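Uncharacterized protein Atu1656 (Agrobacterium tumefaciens, PDB 2OJH) is of unknown function but folds as a six-bladed beta-propeller of the TolB family. Local coordinates at residues A[188-199]-A[211-222]. Residues are numbered along the deposited sequence; the frame is centred on the assembly and turned at random.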
loop_
_atom_site.group_PDB
_atom_site.type_symbol
_atom_site.label_atom_id
_atom_site.label_comp_id
_atom_site.label_asym_id
_atom_site.label_seq_id
_atom_site.Cartn_x
_atom_site.Cartn_y
_atom_site.Cartn_z
ATOM N N TYR A 188 6.093 7.438 -6.038
ATOM C CA TYR A 188 4.770 7.822 -6.554
ATOM C C TYR A 188 3.850 7.941 -5.342
ATOM O O TYR A 188 3.996 7.194 -4.338
ATOM C CB TYR A 188 4.216 6.752 -7.516
ATOM C CG TYR A 188 4.863 6.738 -8.897
ATOM C CD1 TYR A 188 6.207 6.380 -9.081
ATOM C CD2 TYR A 188 4.126 7.118 -10.032
ATOM C CE1 TYR A 188 6.793 6.409 -10.383
ATOM C CE2 TYR A 188 4.693 7.127 -11.303
ATOM C CZ TYR A 188 6.016 6.774 -11.470
ATOM O OH TYR A 188 6.538 6.801 -12.729
ATOM N N PHE A 189 2.928 8.899 -5.412
ATOM C CA PHE A 189 2.034 9.194 -4.292
ATOM C C PHE A 189 0.810 9.922 -4.854
ATOM O O PHE A 189 0.738 10.153 -6.078
ATOM C CB PHE A 189 2.778 10.015 -3.210
ATOM C CG PHE A 189 3.148 11.423 -3.648
ATOM C CD1 PHE A 189 4.302 11.667 -4.413
ATOM C CD2 PHE A 189 2.339 12.497 -3.296
ATOM C CE1 PHE A 189 4.624 12.949 -4.830
ATOM C CE2 PHE A 189 2.661 13.811 -3.709
ATOM C CZ PHE A 189 3.809 14.030 -4.489
ATOM N N ASN A 190 -0.176 10.224 -4.009
ATOM C CA ASN A 190 -1.280 11.087 -4.489
ATOM C C ASN A 190 -1.369 12.408 -3.739
ATOM O O ASN A 190 -0.948 12.517 -2.591
ATOM C CB ASN A 190 -2.650 10.354 -4.548
ATOM C CG ASN A 190 -3.148 9.855 -3.188
ATOM O OD1 ASN A 190 -2.405 9.709 -2.213
ATOM N ND2 ASN A 190 -4.414 9.528 -3.149
ATOM N N SER A 191 -1.909 13.435 -4.391
ATOM C CA SER A 191 -1.949 14.716 -3.755
ATOM C C SER A 191 -3.258 15.387 -4.133
ATOM O O SER A 191 -3.744 15.221 -5.272
ATOM C CB SER A 191 -0.753 15.553 -4.232
ATOM O OG SER A 191 -0.739 16.832 -3.629
ATOM N N SER A 192 -3.828 16.135 -3.189
ATOM C CA SER A 192 -5.076 16.857 -3.445
ATOM C C SER A 192 -4.823 18.267 -3.939
ATOM O O SER A 192 -5.778 19.047 -4.090
ATOM C CB SER A 192 -5.898 16.970 -2.156
ATOM O OG SER A 192 -5.173 17.714 -1.167
ATOM N N ARG A 193 -3.565 18.604 -4.212
ATOM C CA ARG A 193 -3.215 19.989 -4.533
ATOM C C ARG A 193 -4.007 20.592 -5.700
ATOM O O ARG A 193 -4.155 21.814 -5.788
ATOM C CB ARG A 193 -1.685 20.178 -4.694
ATOM C CG ARG A 193 -1.063 19.678 -6.000
ATOM C CD ARG A 193 0.466 19.646 -5.914
ATOM N NE ARG A 193 0.951 18.652 -4.949
ATOM C CZ ARG A 193 2.233 18.420 -4.663
ATOM N NH1 ARG A 193 3.197 19.112 -5.262
ATOM N NH2 ARG A 193 2.560 17.483 -3.769
ATOM N N THR A 194 -4.532 19.751 -6.583
ATOM C CA THR A 194 -5.289 20.291 -7.735
ATOM C C THR A 194 -6.791 20.270 -7.529
ATOM O O THR A 194 -7.546 20.632 -8.431
ATOM C CB THR A 194 -4.988 19.525 -9.036
ATOM O OG1 THR A 194 -5.233 18.124 -8.833
ATOM C CG2 THR A 194 -3.537 19.751 -9.503
ATOM N N GLY A 195 -7.262 19.799 -6.383
ATOM C CA GLY A 195 -8.715 19.800 -6.188
ATOM C C GLY A 195 -9.271 18.433 -5.884
ATOM O O GLY A 195 -10.185 18.292 -5.067
ATOM N N GLN A 196 -8.705 17.416 -6.527
ATOM C CA GLN A 196 -9.042 16.041 -6.194
ATOM C C GLN A 196 -7.755 15.258 -6.064
ATOM O O GLN A 196 -6.676 15.752 -6.424
ATOM C CB GLN A 196 -10.003 15.432 -7.229
ATOM C CG GLN A 196 -9.456 15.354 -8.641
ATOM C CD GLN A 196 -10.537 15.387 -9.721
ATOM O OE1 GLN A 196 -11.392 16.279 -9.746
ATOM N NE2 GLN A 196 -10.485 14.423 -10.631
HETATM N N MSE A 197 -7.833 14.057 -5.509
HETATM C CA MSE A 197 -6.633 13.246 -5.435
HETATM C C MSE A 197 -6.208 12.853 -6.868
HETATM O O MSE A 197 -7.043 12.398 -7.670
HETATM C CB MSE A 197 -6.851 12.008 -4.574
HETATM C CG MSE A 197 -6.818 12.249 -3.056
HETATM SE SE MSE A 197 -5.180 13.149 -2.481
HETATM C CE MSE A 197 -4.719 12.335 -0.782
ATOM N N GLN A 198 -4.935 13.107 -7.191
ATOM C CA GLN A 198 -4.286 12.720 -8.452
ATOM C C GLN A 198 -2.946 12.105 -8.128
ATOM O O GLN A 198 -2.383 12.386 -7.040
ATOM C CB GLN A 198 -4.034 13.931 -9.316
ATOM C CG GLN A 198 -5.308 14.728 -9.601
ATOM C CD GLN A 198 -6.181 14.084 -10.667
ATOM O OE1 GLN A 198 -6.160 14.508 -11.807
ATOM N NE2 GLN A 198 -6.949 13.066 -10.295
ATOM N N ILE A 199 -2.429 11.291 -9.051
ATOM C CA ILE A 199 -1.113 10.680 -8.860
ATOM C C ILE A 199 -0.024 11.668 -9.249
ATOM O O ILE A 199 -0.091 12.328 -10.305
ATOM C CB ILE A 199 -0.923 9.314 -9.607
ATOM C CG1 ILE A 199 -2.112 8.373 -9.356
ATOM C CG2 ILE A 199 0.405 8.698 -9.200
ATOM C CD1 ILE A 199 -2.447 8.152 -7.909
ATOM N N ARG A 211 3.211 15.863 -11.979
ATOM C CA ARG A 211 1.886 15.279 -11.986
ATOM C C ARG A 211 1.864 14.093 -12.942
ATOM O O ARG A 211 2.388 14.184 -14.063
ATOM C CB ARG A 211 0.848 16.318 -12.412
ATOM C CG ARG A 211 -0.580 15.914 -12.161
ATOM C CD ARG A 211 -1.500 17.015 -12.581
ATOM N NE ARG A 211 -2.908 16.659 -12.445
ATOM C CZ ARG A 211 -3.913 17.504 -12.659
ATOM N NH1 ARG A 211 -3.674 18.776 -12.992
ATOM N NH2 ARG A 211 -5.167 17.085 -12.529
ATOM N N ILE A 212 1.232 13.002 -12.512
ATOM C CA ILE A 212 1.140 11.789 -13.327
ATOM C C ILE A 212 -0.257 11.452 -13.830
ATOM O O ILE A 212 -0.384 10.975 -14.961
ATOM C CB ILE A 212 1.727 10.574 -12.592
ATOM C CG1 ILE A 212 3.216 10.819 -12.287
ATOM C CG2 ILE A 212 1.435 9.279 -13.376
ATOM C CD1 ILE A 212 4.152 10.860 -13.486
ATOM N N THR A 213 -1.296 11.664 -13.020
ATOM C CA THR A 213 -2.668 11.589 -13.564
ATOM C C THR A 213 -3.324 12.965 -13.647
ATOM O O THR A 213 -3.042 13.861 -12.846
ATOM C CB THR A 213 -3.589 10.617 -12.791
ATOM O OG1 THR A 213 -3.737 11.050 -11.426
ATOM C CG2 THR A 213 -3.032 9.219 -12.810
ATOM N N ASP A 214 -4.200 13.122 -14.643
ATOM C CA ASP A 214 -5.008 14.306 -14.799
ATOM C C ASP A 214 -6.345 13.715 -15.216
ATOM O O ASP A 214 -6.565 13.483 -16.396
ATOM C CB ASP A 214 -4.425 15.161 -15.913
ATOM C CG ASP A 214 -5.042 16.540 -15.986
ATOM O OD1 ASP A 214 -6.178 16.738 -15.496
ATOM O OD2 ASP A 214 -4.374 17.434 -16.541
ATOM N N SER A 215 -7.181 13.372 -14.232
ATOM C CA SER A 215 -8.393 12.587 -14.482
ATOM C C SER A 215 -9.605 13.263 -13.887
ATOM O O SER A 215 -9.470 14.217 -13.114
ATOM C CB SER A 215 -8.276 11.175 -13.894
ATOM O OG SER A 215 -7.916 11.206 -12.509
ATOM N N ALA A 216 -10.786 12.758 -14.247
ATOM C CA ALA A 216 -12.016 13.106 -13.561
ATOM C C ALA A 216 -12.254 12.266 -12.298
ATOM O O ALA A 216 -13.380 12.174 -11.824
ATOM C CB ALA A 216 -13.218 12.960 -14.512
ATOM N N TYR A 217 -11.216 11.669 -11.734
ATOM C CA TYR A 217 -11.427 10.801 -10.568
ATOM C C TYR A 217 -10.520 11.205 -9.438
ATOM O O TYR A 217 -9.646 12.044 -9.625
ATOM C CB TYR A 217 -11.123 9.340 -10.912
ATOM C CG TYR A 217 -11.983 8.804 -12.028
ATOM C CD1 TYR A 217 -13.372 8.722 -11.885
ATOM C CD2 TYR A 217 -11.413 8.394 -13.230
ATOM C CE1 TYR A 217 -14.165 8.245 -12.906
ATOM C CE2 TYR A 217 -12.211 7.900 -14.272
ATOM C CZ TYR A 217 -13.585 7.832 -14.094
ATOM O OH TYR A 217 -14.400 7.369 -15.112
ATOM N N GLY A 218 -10.757 10.627 -8.260
ATOM C CA GLY A 218 -9.776 10.664 -7.165
ATOM C C GLY A 218 -8.960 9.374 -7.200
ATOM O O GLY A 218 -9.505 8.276 -7.054
ATOM N N ASP A 219 -7.645 9.515 -7.355
ATOM C CA ASP A 219 -6.789 8.413 -7.752
ATOM C C ASP A 219 -5.999 8.149 -6.511
ATOM O O ASP A 219 -5.473 9.091 -5.907
ATOM C CB ASP A 219 -5.890 8.853 -8.933
ATOM C CG ASP A 219 -6.667 9.073 -10.237
ATOM O OD1 ASP A 219 -7.706 8.420 -10.422
ATOM O OD2 ASP A 219 -6.220 9.864 -11.096
ATOM N N TRP A 220 -5.912 6.872 -6.106
ATOM C CA TRP A 220 -5.418 6.541 -4.789
ATOM C C TRP A 220 -4.538 5.291 -4.875
ATOM O O TRP A 220 -4.645 4.496 -5.817
ATOM C CB TRP A 220 -6.624 6.243 -3.877
ATOM C CG TRP A 220 -7.284 7.480 -3.247
ATOM C CD1 TRP A 220 -8.282 8.268 -3.771
ATOM C CD2 TRP A 220 -6.961 8.023 -1.975
ATOM N NE1 TRP A 220 -8.599 9.289 -2.867
ATOM C CE2 TRP A 220 -7.772 9.145 -1.765
ATOM C CE3 TRP A 220 -6.017 7.666 -0.983
ATOM C CZ2 TRP A 220 -7.682 9.918 -0.599
ATOM C CZ3 TRP A 220 -5.933 8.439 0.160
ATOM C CH2 TRP A 220 -6.766 9.535 0.351
ATOM N N PHE A 221 -3.683 5.094 -3.891
ATOM C CA PHE A 221 -2.936 3.854 -3.799
ATOM C C PHE A 221 -2.058 3.493 -5.018
ATOM O O PHE A 221 -2.133 2.354 -5.504
ATOM C CB PHE A 221 -3.876 2.660 -3.490
ATOM C CG PHE A 221 -5.030 2.992 -2.581
ATOM C CD1 PHE A 221 -4.808 3.441 -1.259
ATOM C CD2 PHE A 221 -6.339 2.840 -3.040
ATOM C CE1 PHE A 221 -5.896 3.792 -0.425
ATOM C CE2 PHE A 221 -7.441 3.170 -2.211
ATOM C CZ PHE A 221 -7.222 3.646 -0.904
ATOM N N PRO A 222 -1.198 4.419 -5.503
ATOM C CA PRO A 222 -0.279 4.001 -6.593
ATOM C C PRO A 222 0.775 2.971 -6.169
ATOM O O PRO A 222 1.467 3.143 -5.130
ATOM C CB PRO A 222 0.347 5.340 -7.049
ATOM C CG PRO A 222 0.295 6.224 -5.804
ATOM C CD PRO A 222 -1.031 5.852 -5.162
HETATM O O HOH W 1 -2.962 7.004 -2.055
#
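The side-chain amide of Q198 is gripped at both ends by the end of one blade's outer strand and the connection leading to the next blade. OE1 of Q198 takes R211 NH2 at 2.9 Å, in the guanidinium plane, and the backbone N of S215 on a lone pair. Its NE2 turns back to M197 O and also donates to S215 OG, 3.0 Å away; the bend at chi2 (-77°) swings the amide into this position. T194 CG2 lies over one face of the R211 guanidinium and D214 CG over the opposite one. Behind Q198, D219 OD2 receives T213 OG1 on its anti lone pair and S215 OG on the syn side, so this second-shell carboxylate orients both hydroxyls; its OD1 bonds to S235 OG. T213 OG1 in turn accepts an almost straight bond from I199 N (2.7 Å), while I199 O takes the backbone N of both I212 and T213. D219 N reaches M197 O, 3.0 Å off, from the face opposite Q198 NE2. Nearer the centre of the chain, N190 ND2 donates to D219 O at 3.0 Å while lying over the W220 indole; M197 CG packs 3.5 Å from W220 CE2, and the selenium of selenomethionine M197 makes an oblique Met-aromatic contact with that ring. I199 CD1 sits 3.9 Å from P222 CD. The buried Q198 amide thus joins the blades directly through guanidinium, backbone and hydroxyl partners, with D219 acting one step removed.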